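Local coordinates for putative endonuclease/exonuclease/phosphatase family protein (Bacteroides thetaiotaomicron, PDB 3MPR), which probably acts as a metal-dependent nuclease or related phosphoester hydrolase of the DNase I-like endonuclease/exonuclease/phosphatase family, at residues Q186-F191 against I227-V232; G99-S104 against Q159-E164; A209-F214 against N220-S225. All coordinates share one frame; numbering follows the deposited sequence. Where two conformers were deposited one is given.

Interaction 1: residues Q186-F191 against I227-V232; sequences QSYDAF and IDHIFV
Y188 and F191, one turn apart on helix 186-192, meet H229 and F231 of strand 228-232 in an aromatic cluster between helix and sheet of the DNase I-like fold. Y188 brings the edge of its ring to one face of H229, with CD2 3.7 Å from H229 NE2. The centroids are 5.2 Å apart and the planes stand at 60°, an edge-to-face pair. Y188 meets F231 obliquely: its CD2 lies 3.9 Å from F231 CZ, near the plane of the phenylalanine ring. F191 meets F231 differently, in an offset stack whose planes are 24° apart, with F191 CD2 3.9 Å from F231 CE2. Its CB adds a CH-pi contact, sitting 4.1 Å from the F231 ring centroid and almost on the normal.

Torsions separate the two helix rings. Y188 has CG anti to the backbone N (chi1 173°), which carries its ring across to the histidine. In F191 the backbone puts CB over F231, and CG, anti to the carbonyl carbon, swings the ring into the offset stack. H229 and F231, two apart on the strand, both direct their CB toward the helix. The segment axes run in roughly the same direction, 11.1 Å apart at closest approach, a distance spanned by the rings with no hydrogen bond between the segments.

Further out, F179 meets the rings of H229, F231 and F191, edge-to-face in the case of F231. L175 of the neighbouring strand 173-178 touches both F191 and F231, while I230, on the other side of strand 228-232, packs on V283 and V285 of the second sheet. The polar end of the tyrosine has its own partner: Y188 OH is hydrogen-bonded to D199 OD2.

Interaction 2: residues G99-S104 against Q159-E164; sequences GDFWLS and QEKMKE. With ACY (acetic acid), chain F.
F101 offers one face of its ring to the side chain of K161, where the last turns of helix 148-164 lie on strand 93-102, an outermost strand of the six-stranded sheet in this alpha/beta sandwich. On the helix, Q159 comes first and packs on V196. E160 follows, and its OE2 forms a salt bridge with K163 NZ, 2.8 Å away. K161 carries the contact: its CG is 3.7 Å from F101 CZ and 3.8 Å from the F101 ring centroid, a CH-pi contact over the face, offset toward the rim. CB lies alongside, 3.9 Å from F101 CE1.

The lysine chain bends at chi2 (-70°) and is extended beyond, leading NZ past the ring; the cation-pi term is therefore long and at most weak. F101 has CG between its backbone N and carbonyl carbon (chi1 57°), which swings the ring over to the helix, face toward K161 CG; the lysine chain and the phenylalanine run antiparallel alongside one another. L157 and V158 of the same helix also touch F101, as does F139 of strand 135-142. A serine in place of K161 would probably uncover much of this ring face and leave the E164 carboxylate without its positive mate.

Beyond the ring, K161 NZ donates to OXT of an acetate, 2.7 Å away, probably from the crystallisation liquor. The ammonium is thus held between two carboxylates, which probably stabilise its charge. E164, the helix's last residue, supplies the second: its chain, extended beyond CG, places OE2 2.9 Å from K161 NZ, which meets that oxygen on the syn side, 30° out of the carboxylate plane.

Interaction 3: residues A209-F214 against N220-S225; sequences ALNGTF and NSFTES
N211 lays its amide along the backbone of S221-T223. Its ND2 gives S221 O a nearly straight bond of 3.0 Å (177° at the hydrogen), with the acceptor in the amide plane. The other end, N211 OD1, gathers several donors: T223 N weakly at 3.4 Å, G212 N, the next residue's own amide, also weakly, and a water that donates to F214 O as well and accepts from S221 OG. The N211 and F222 side chains lie alongside, pointing opposite ways, amide and ring planes 39° apart. F222 reaches back to the first arm, its chi1 of 179° swinging the ring edge to L210, CE1 3.6 Å from L210 O.

These are two arms of one long irregular loop between strands 206-208 and 228-232, and an ST turn shapes the second: T223 OG1 accepts from S225 N at 2.9 Å. The backbones come very near at G212, whose N makes a weak bond to T223 O, while its CA lies 3.3 Å from S225 O in a CA-H...O contact. A CB there would clash with S225 O. The second subunit packs against this loop, its Y272 ring meeting F222 and its R249 NE hydrogen-bonded to S221 O. F214 packs edge-to-face with H280, and its side chain is about 7 Å from that of E51, a magnesium-binding residue of this protein, although no magnesium is bound to this chain here.

In the fold
Along the chain, interaction 2 closes before interaction 1 opens, and interaction 3 is nested inside the loop that interaction 1 closes. Interactions 1 and 2 have centres 15 Å apart and pack helices on the same six-stranded sheet, against strand 228-232 and the outermost strand 93-102; helix 148-164, part of interaction 2, also touches F191 through A155. Interaction 3 lies about 17 Å from interaction 1, centre to centre, and is joined to it where T213 OG1 meets D228 OD1 and I227 N. Interactions 2 and 3 have centres about 30 Å apart, on opposite sides of the chain's centre. Helix packing on the sheet is thus linked, through strand 228-232, to a loop near the magnesium site and the second subunit.

Interaction 1: residues Q186-F191 against I227-V232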
loop_
_atom_site.group_PDB
_atom_site.type_symbol
_atom_site.label_atom_id
_atom_site.label_comp_id
_atom_site.label_asym_id
_atom_site.label_seq_id
_atom_site.Cartn_x
_atom_site.Cartn_y
_atom_site.Cartn_z
ATOM N N GLN A 186 -0.011 26.315 -15.915
ATOM C CA GLN A 186 -0.094 27.547 -15.152
ATOM C C GLN A 186 -0.879 27.391 -13.852
ATOM O O GLN A 186 -0.502 27.962 -12.838
ATOM C CB GLN A 186 -0.710 28.669 -15.999
ATOM C CG GLN A 186 -0.619 30.028 -15.332
ATOM C CD GLN A 186 -1.123 31.150 -16.216
ATOM O OE1 GLN A 186 -1.491 30.933 -17.374
ATOM N NE2 GLN A 186 -1.147 32.358 -15.670
ATOM N N SER A 187 -1.963 26.616 -13.876
ATOM C CA SER A 187 -2.792 26.456 -12.681
ATOM C C SER A 187 -2.115 25.623 -11.593
ATOM O O SER A 187 -2.450 25.745 -10.423
ATOM C CB SER A 187 -4.174 25.886 -13.028
ATOM O OG SER A 187 -4.061 24.640 -13.703
ATOM N N TYR A 188 -1.145 24.792 -11.970
ATOM C CA TYR A 188 -0.310 24.133 -10.969
ATOM C C TYR A 188 0.608 25.177 -10.313
ATOM O O TYR A 188 0.693 25.282 -9.074
ATOM C CB TYR A 188 0.516 23.006 -11.618
ATOM C CG TYR A 188 1.539 22.378 -10.684
ATOM C CD1 TYR A 188 2.810 22.917 -10.559
ATOM C CD2 TYR A 188 1.224 21.251 -9.920
ATOM C CE1 TYR A 188 3.748 22.365 -9.710
ATOM C CE2 TYR A 188 2.158 20.690 -9.057
ATOM C CZ TYR A 188 3.421 21.254 -8.962
ATOM O OH TYR A 188 4.367 20.720 -8.131
ATOM N N ASP A 189 1.278 25.967 -11.149
ATOM C CA ASP A 189 2.163 27.019 -10.668
ATOM C C ASP A 189 1.400 27.974 -9.768
ATOM O O ASP A 189 1.961 28.533 -8.834
ATOM C CB ASP A 189 2.751 27.836 -11.830
ATOM C CG ASP A 189 3.565 27.000 -12.799
ATOM O OD1 ASP A 189 3.984 25.878 -12.441
ATOM O OD2 ASP A 189 3.794 27.482 -13.931
ATOM N N ALA A 190 0.122 28.177 -10.064
ATOM C CA ALA A 190 -0.667 29.141 -9.297
ATOM C C ALA A 190 -0.738 28.778 -7.808
ATOM O O ALA A 190 -0.762 29.663 -6.944
ATOM C CB ALA A 190 -2.051 29.315 -9.901
ATOM N N PHE A 191 -0.736 27.481 -7.500
ATOM C CA PHE A 191 -0.770 27.050 -6.103
ATOM C C PHE A 191 0.570 27.163 -5.384
ATOM O O PHE A 191 0.610 27.464 -4.186
ATOM C CB PHE A 191 -1.300 25.608 -5.984
ATOM C CG PHE A 191 -2.763 25.466 -6.336
ATOM C CD1 PHE A 191 -3.741 25.897 -5.456
ATOM C CD2 PHE A 191 -3.153 24.901 -7.537
ATOM C CE1 PHE A 191 -5.089 25.779 -5.765
ATOM C CE2 PHE A 191 -4.501 24.775 -7.859
ATOM C CZ PHE A 191 -5.469 25.213 -6.972
ATOM N N ILE A 227 -2.074 14.641 -12.328
ATOM C CA ILE A 227 -3.193 15.572 -12.404
ATOM C C ILE A 227 -4.020 15.568 -11.115
ATOM O O ILE A 227 -4.883 16.433 -10.901
ATOM C CB ILE A 227 -4.070 15.323 -13.652
ATOM C CG1 ILE A 227 -4.793 13.977 -13.573
ATOM C CG2 ILE A 227 -3.221 15.438 -14.925
ATOM C CD1 ILE A 227 -5.771 13.752 -14.726
ATOM N N ASP A 228 -3.737 14.600 -10.250
ATOM C CA ASP A 228 -4.341 14.556 -8.931
ATOM C C ASP A 228 -3.241 14.924 -7.956
ATOM O O ASP A 228 -2.184 14.300 -7.962
ATOM C CB ASP A 228 -4.848 13.138 -8.648
ATOM C CG ASP A 228 -5.827 12.664 -9.705
ATOM O OD1 ASP A 228 -5.420 11.926 -10.633
ATOM O OD2 ASP A 228 -7.000 13.076 -9.624
ATOM N N HIS A 229 -3.481 15.943 -7.128
ATOM C CA HIS A 229 -2.448 16.446 -6.241
ATOM C C HIS A 229 -2.968 16.536 -4.824
ATOM O O HIS A 229 -4.181 16.623 -4.592
ATOM C CB HIS A 229 -2.022 17.871 -6.640
ATOM C CG HIS A 229 -1.565 18.006 -8.057
ATOM N ND1 HIS A 229 -0.408 17.416 -8.526
ATOM C CD2 HIS A 229 -2.096 18.682 -9.104
ATOM C CE1 HIS A 229 -0.254 17.715 -9.803
ATOM N NE2 HIS A 229 -1.262 18.484 -10.177
ATOM N N ILE A 230 -2.033 16.538 -3.886
ATOM C CA ILE A 230 -2.328 16.953 -2.523
ATOM C C ILE A 230 -1.380 18.097 -2.186
ATOM O O ILE A 230 -0.174 17.897 -2.095
ATOM C CB ILE A 230 -2.176 15.789 -1.531
ATOM C CG1 ILE A 230 -3.158 14.660 -1.909
ATOM C CG2 ILE A 230 -2.428 16.261 -0.103
ATOM C CD1 ILE A 230 -3.162 13.468 -0.933
ATOM N N PHE A 231 -1.933 19.301 -2.046
ATOM C CA PHE A 231 -1.154 20.484 -1.698
ATOM C C PHE A 231 -1.366 20.746 -0.217
ATOM O O PHE A 231 -2.479 20.552 0.294
ATOM C CB PHE A 231 -1.653 21.700 -2.483
ATOM C CG PHE A 231 -1.452 21.602 -3.979
ATOM C CD1 PHE A 231 -0.187 21.747 -4.532
ATOM C CD2 PHE A 231 -2.529 21.403 -4.827
ATOM C CE1 PHE A 231 0.002 21.684 -5.905
ATOM C CE2 PHE A 231 -2.350 21.338 -6.197
ATOM C CZ PHE A 231 -1.082 21.488 -6.741
ATOM N N VAL A 232 -0.322 21.189 0.479
ATOM C CA VAL A 232 -0.444 21.448 1.908
ATOM C C VAL A 232 0.249 22.741 2.302
ATOM O O VAL A 232 1.181 23.179 1.640
ATOM C CB VAL A 232 0.147 20.296 2.766
ATOM C CG1 VAL A 232 -0.570 18.983 2.485
ATOM C CG2 VAL A 232 1.643 20.146 2.524
#

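Interaction 2: residues G99-S104 against Q159-E164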
loop_
_atom_site.group_PDB
_atom_site.type_symbol
_atom_site.label_atom_id
_atom_site.label_comp_id
_atom_site.label_asym_id
_atom_site.label_seq_id
_atom_site.Cartn_x
_atom_site.Cartn_y
_atom_site.Cartn_z
ATOM N N GLY A 99 -18.439 23.462 4.479
ATOM C CA GLY A 99 -19.100 24.256 3.453
ATOM C C GLY A 99 -18.721 23.850 2.044
ATOM O O GLY A 99 -18.005 22.867 1.831
ATOM N N ASP A 100 -19.208 24.616 1.076
ATOM C CA ASP A 100 -18.906 24.377 -0.336
ATOM C C ASP A 100 -18.959 25.724 -1.028
ATOM O O ASP A 100 -19.752 26.589 -0.647
ATOM C CB ASP A 100 -19.957 23.465 -0.986
ATOM C CG ASP A 100 -20.320 22.272 -0.117
ATOM O OD1 ASP A 100 -21.157 22.443 0.793
ATOM O OD2 ASP A 100 -19.773 21.163 -0.342
ATOM N N PHE A 101 -18.129 25.901 -2.042
ATOM C CA PHE A 101 -18.215 27.065 -2.910
ATOM C C PHE A 101 -17.944 26.641 -4.352
ATOM O O PHE A 101 -17.162 25.713 -4.595
ATOM C CB PHE A 101 -17.269 28.194 -2.448
ATOM C CG PHE A 101 -15.806 27.795 -2.347
ATOM C CD1 PHE A 101 -15.296 27.258 -1.175
ATOM C CD2 PHE A 101 -14.937 28.018 -3.405
ATOM C CE1 PHE A 101 -13.951 26.910 -1.077
ATOM C CE2 PHE A 101 -13.596 27.668 -3.317
ATOM C CZ PHE A 101 -13.104 27.114 -2.149
ATOM N N TRP A 102 -18.601 27.300 -5.304
ATOM C CA TRP A 102 -18.360 27.016 -6.717
ATOM C C TRP A 102 -17.154 27.793 -7.214
ATOM O O TRP A 102 -16.863 28.874 -6.720
ATOM C CB TRP A 102 -19.614 27.306 -7.562
ATOM C CG TRP A 102 -20.621 26.201 -7.418
ATOM C CD1 TRP A 102 -20.809 25.155 -8.268
ATOM C CD2 TRP A 102 -21.514 25.991 -6.319
ATOM N NE1 TRP A 102 -21.778 24.317 -7.783
ATOM C CE2 TRP A 102 -22.230 24.810 -6.587
ATOM C CE3 TRP A 102 -21.789 26.695 -5.143
ATOM C CZ2 TRP A 102 -23.202 24.313 -5.718
ATOM C CZ3 TRP A 102 -22.763 26.203 -4.281
ATOM C CH2 TRP A 102 -23.452 25.026 -4.573
ATOM N N LEU A 103 -16.433 27.214 -8.165
ATOM C CA LEU A 103 -15.232 27.846 -8.691
ATOM C C LEU A 103 -15.656 28.797 -9.805
ATOM O O LEU A 103 -15.614 28.457 -10.986
ATOM C CB LEU A 103 -14.254 26.778 -9.191
ATOM C CG LEU A 103 -13.887 25.753 -8.109
ATOM C CD1 LEU A 103 -12.990 24.645 -8.663
ATOM C CD2 LEU A 103 -13.230 26.449 -6.900
ATOM N N SER A 104 -16.095 29.987 -9.407
ATOM C CA SER A 104 -16.617 30.966 -10.350
ATOM C C SER A 104 -16.575 32.369 -9.760
ATOM O O SER A 104 -16.146 32.567 -8.619
ATOM C CB SER A 104 -18.052 30.623 -10.732
ATOM O OG SER A 104 -18.948 30.890 -9.662
ATOM N N GLN A 159 -7.123 29.890 -2.626
ATOM C CA GLN A 159 -6.195 30.488 -1.681
ATOM C C GLN A 159 -6.861 31.633 -0.881
ATOM O O GLN A 159 -6.582 31.815 0.289
ATOM C CB GLN A 159 -4.928 30.942 -2.404
ATOM C CG GLN A 159 -4.127 29.760 -2.953
ATOM C CD GLN A 159 -3.079 30.163 -3.968
ATOM O OE1 GLN A 159 -3.133 29.756 -5.131
ATOM N NE2 GLN A 159 -2.106 30.946 -3.528
ATOM N N GLU A 160 -7.757 32.388 -1.499
ATOM C CA GLU A 160 -8.500 33.393 -0.727
ATOM C C GLU A 160 -9.400 32.749 0.336
ATOM O O GLU A 160 -9.465 33.217 1.472
ATOM C CB GLU A 160 -9.297 34.316 -1.637
ATOM C CG GLU A 160 -8.418 35.253 -2.470
ATOM C CD GLU A 160 -7.565 36.192 -1.611
ATOM O OE1 GLU A 160 -8.121 37.157 -1.039
ATOM O OE2 GLU A 160 -6.339 35.965 -1.508
ATOM N N LYS A 161 -10.082 31.663 -0.025
ATOM C CA LYS A 161 -10.927 30.946 0.925
ATOM C C LYS A 161 -10.125 30.306 2.055
ATOM O O LYS A 161 -10.611 30.191 3.177
ATOM C CB LYS A 161 -11.795 29.885 0.210
ATOM C CG LYS A 161 -12.890 30.488 -0.668
ATOM C CD LYS A 161 -14.002 31.149 0.167
ATOM C CE LYS A 161 -14.964 31.929 -0.731
ATOM N NZ LYS A 161 -16.094 32.542 0.029
HETATM N N MSE A 162 -8.893 29.878 1.770
HETATM C CA MSE A 162 -8.046 29.307 2.811
HETATM C C MSE A 162 -7.815 30.313 3.923
HETATM O O MSE A 162 -7.789 29.956 5.096
HETATM C CB MSE A 162 -6.706 28.869 2.236
HETATM C CG MSE A 162 -6.818 27.653 1.355
HETATM SE SE MSE A 162 -5.058 27.125 0.738
HETATM C CE MSE A 162 -5.519 25.300 0.178
ATOM N N LYS A 163 -7.649 31.577 3.549
ATOM C CA LYS A 163 -7.482 32.635 4.537
ATOM C C LYS A 163 -8.830 32.982 5.182
ATOM O O LYS A 163 -8.937 33.059 6.403
ATOM C CB LYS A 163 -6.838 33.878 3.899
ATOM C CG LYS A 163 -5.354 33.712 3.609
ATOM C CD LYS A 163 -4.773 34.925 2.891
ATOM C CE LYS A 163 -5.234 34.995 1.447
ATOM N NZ LYS A 163 -4.606 36.133 0.719
ATOM N N GLU A 164 -9.857 33.164 4.362
ATOM C CA GLU A 164 -11.165 33.588 4.870
ATOM C C GLU A 164 -11.682 32.595 5.905
ATOM O O GLU A 164 -12.168 32.987 6.971
ATOM C CB GLU A 164 -12.160 33.721 3.716
ATOM C CG GLU A 164 -13.591 34.033 4.116
ATOM C CD GLU A 164 -14.498 34.181 2.901
ATOM O OE1 GLU A 164 -14.287 35.119 2.099
ATOM O OE2 GLU A 164 -15.417 33.352 2.740
HETATM C C ACY F . -18.800 33.964 -0.876
HETATM O O ACY F . -18.756 34.100 0.382
HETATM O OXT ACY F . -17.835 33.653 -1.633
HETATM C CH3 ACY F . -20.113 34.197 -1.543
#

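Interaction 3: residues A209-F214 against N220-S225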
loop_
_atom_site.group_PDB
_atom_site.type_symbol
_atom_site.label_atom_id
_atom_site.label_comp_id
_atom_site.label_asym_id
_atom_site.label_seq_id
_atom_site.Cartn_x
_atom_site.Cartn_y
_atom_site.Cartn_z
ATOM N N ALA A 209 6.499 6.384 -6.280
ATOM C CA ALA A 209 5.733 6.857 -7.426
ATOM C C ALA A 209 6.046 6.034 -8.664
ATOM O O ALA A 209 6.863 6.434 -9.478
ATOM C CB ALA A 209 6.030 8.329 -7.685
ATOM N N LEU A 210 5.392 4.883 -8.784
ATOM C CA LEU A 210 5.646 3.958 -9.880
ATOM C C LEU A 210 4.835 4.343 -11.090
ATOM O O LEU A 210 4.942 3.712 -12.136
ATOM C CB LEU A 210 5.305 2.530 -9.465
ATOM C CG LEU A 210 6.097 2.037 -8.247
ATOM C CD1 LEU A 210 5.619 0.644 -7.873
ATOM C CD2 LEU A 210 7.569 2.035 -8.562
ATOM N N ASN A 211 4.023 5.386 -10.938
ATOM C CA ASN A 211 3.201 5.874 -12.029
ATOM C C ASN A 211 2.722 7.288 -11.709
ATOM O O ASN A 211 2.851 7.756 -10.568
ATOM C CB ASN A 211 1.995 4.951 -12.237
ATOM C CG ASN A 211 1.666 4.737 -13.708
ATOM O OD1 ASN A 211 1.628 5.687 -14.482
ATOM N ND2 ASN A 211 1.439 3.475 -14.100
ATOM N N GLY A 212 2.184 7.959 -12.722
ATOM C CA GLY A 212 1.433 9.187 -12.525
ATOM C C GLY A 212 0.039 8.830 -12.044
ATOM O O GLY A 212 -0.203 7.695 -11.634
ATOM N N THR A 213 -0.896 9.775 -12.108
ATOM C CA THR A 213 -2.154 9.560 -11.408
ATOM C C THR A 213 -3.353 9.176 -12.275
ATOM O O THR A 213 -4.303 8.589 -11.767
ATOM C CB THR A 213 -2.513 10.753 -10.507
ATOM O OG1 THR A 213 -2.812 11.897 -11.319
ATOM C CG2 THR A 213 -1.340 11.065 -9.576
ATOM N N PHE A 214 -3.320 9.485 -13.568
ATOM C CA PHE A 214 -4.396 9.031 -14.460
ATOM C C PHE A 214 -4.018 7.726 -15.162
ATOM O O PHE A 214 -2.892 7.582 -15.640
ATOM C CB PHE A 214 -4.719 10.120 -15.494
ATOM C CG PHE A 214 -5.922 9.800 -16.369
ATOM C CD1 PHE A 214 -7.163 9.554 -15.807
ATOM C CD2 PHE A 214 -5.801 9.774 -17.752
ATOM C CE1 PHE A 214 -8.264 9.263 -16.607
ATOM C CE2 PHE A 214 -6.896 9.492 -18.557
ATOM C CZ PHE A 214 -8.122 9.233 -17.985
ATOM N N ASN A 220 -2.028 -1.096 -18.129
ATOM C CA ASN A 220 -0.664 -1.057 -18.663
ATOM C C ASN A 220 -0.108 0.357 -18.902
ATOM O O ASN A 220 1.013 0.498 -19.380
ATOM C CB ASN A 220 -0.576 -1.844 -19.981
ATOM C CG ASN A 220 -0.862 -3.308 -19.798
ATOM O OD1 ASN A 220 -1.912 -3.808 -20.217
ATOM N ND2 ASN A 220 0.067 -4.011 -19.166
ATOM N N SER A 221 -0.888 1.389 -18.580
ATOM C CA SER A 221 -0.507 2.753 -18.917
ATOM C C SER A 221 0.658 3.249 -18.079
ATOM O O SER A 221 0.873 2.802 -16.952
ATOM C CB SER A 221 -1.693 3.712 -18.742
ATOM O OG SER A 221 -1.944 3.934 -17.358
ATOM N N PHE A 222 1.402 4.199 -18.633
ATOM C CA PHE A 222 2.395 4.911 -17.856
ATOM C C PHE A 222 2.444 6.374 -18.265
ATOM O O PHE A 222 2.329 6.699 -19.447
ATOM C CB PHE A 222 3.792 4.301 -18.010
ATOM C CG PHE A 222 4.837 5.048 -17.227
ATOM C CD1 PHE A 222 4.959 4.849 -15.859
ATOM C CD2 PHE A 222 5.649 5.992 -17.840
ATOM C CE1 PHE A 222 5.891 5.571 -15.116
ATOM C CE2 PHE A 222 6.587 6.707 -17.107
ATOM C CZ PHE A 222 6.712 6.490 -15.746
ATOM N N THR A 223 2.629 7.244 -17.280
ATOM C CA THR A 223 2.883 8.663 -17.537
ATOM C C THR A 223 3.611 9.277 -16.360
ATOM O O THR A 223 3.510 8.778 -15.227
ATOM C CB THR A 223 1.579 9.444 -17.778
ATOM O OG1 THR A 223 1.895 10.804 -18.105
ATOM C CG2 THR A 223 0.709 9.425 -16.525
ATOM N N GLU A 224 4.372 10.342 -16.621
ATOM C CA GLU A 224 4.926 11.148 -15.543
ATOM C C GLU A 224 4.019 12.334 -15.215
ATOM O O GLU A 224 4.335 13.138 -14.338
ATOM C CB GLU A 224 6.337 11.639 -15.887
ATOM C CG GLU A 224 7.373 10.523 -15.933
ATOM C CD GLU A 224 8.784 11.042 -16.159
ATOM O OE1 GLU A 224 9.082 11.477 -17.291
ATOM O OE2 GLU A 224 9.593 11.017 -15.203
ATOM N N SER A 225 2.904 12.460 -15.924
ATOM C CA SER A 225 1.942 13.521 -15.603
ATOM C C SER A 225 1.234 13.198 -14.292
ATOM O O SER A 225 0.800 12.074 -14.083
ATOM C CB SER A 225 0.888 13.665 -16.707
ATOM O OG SER A 225 1.448 14.240 -17.881
HETATM O O HOH W 1 -0.642 5.942 -16.181
HETATM O O HOH W 2 -1.759 11.574 -14.853
#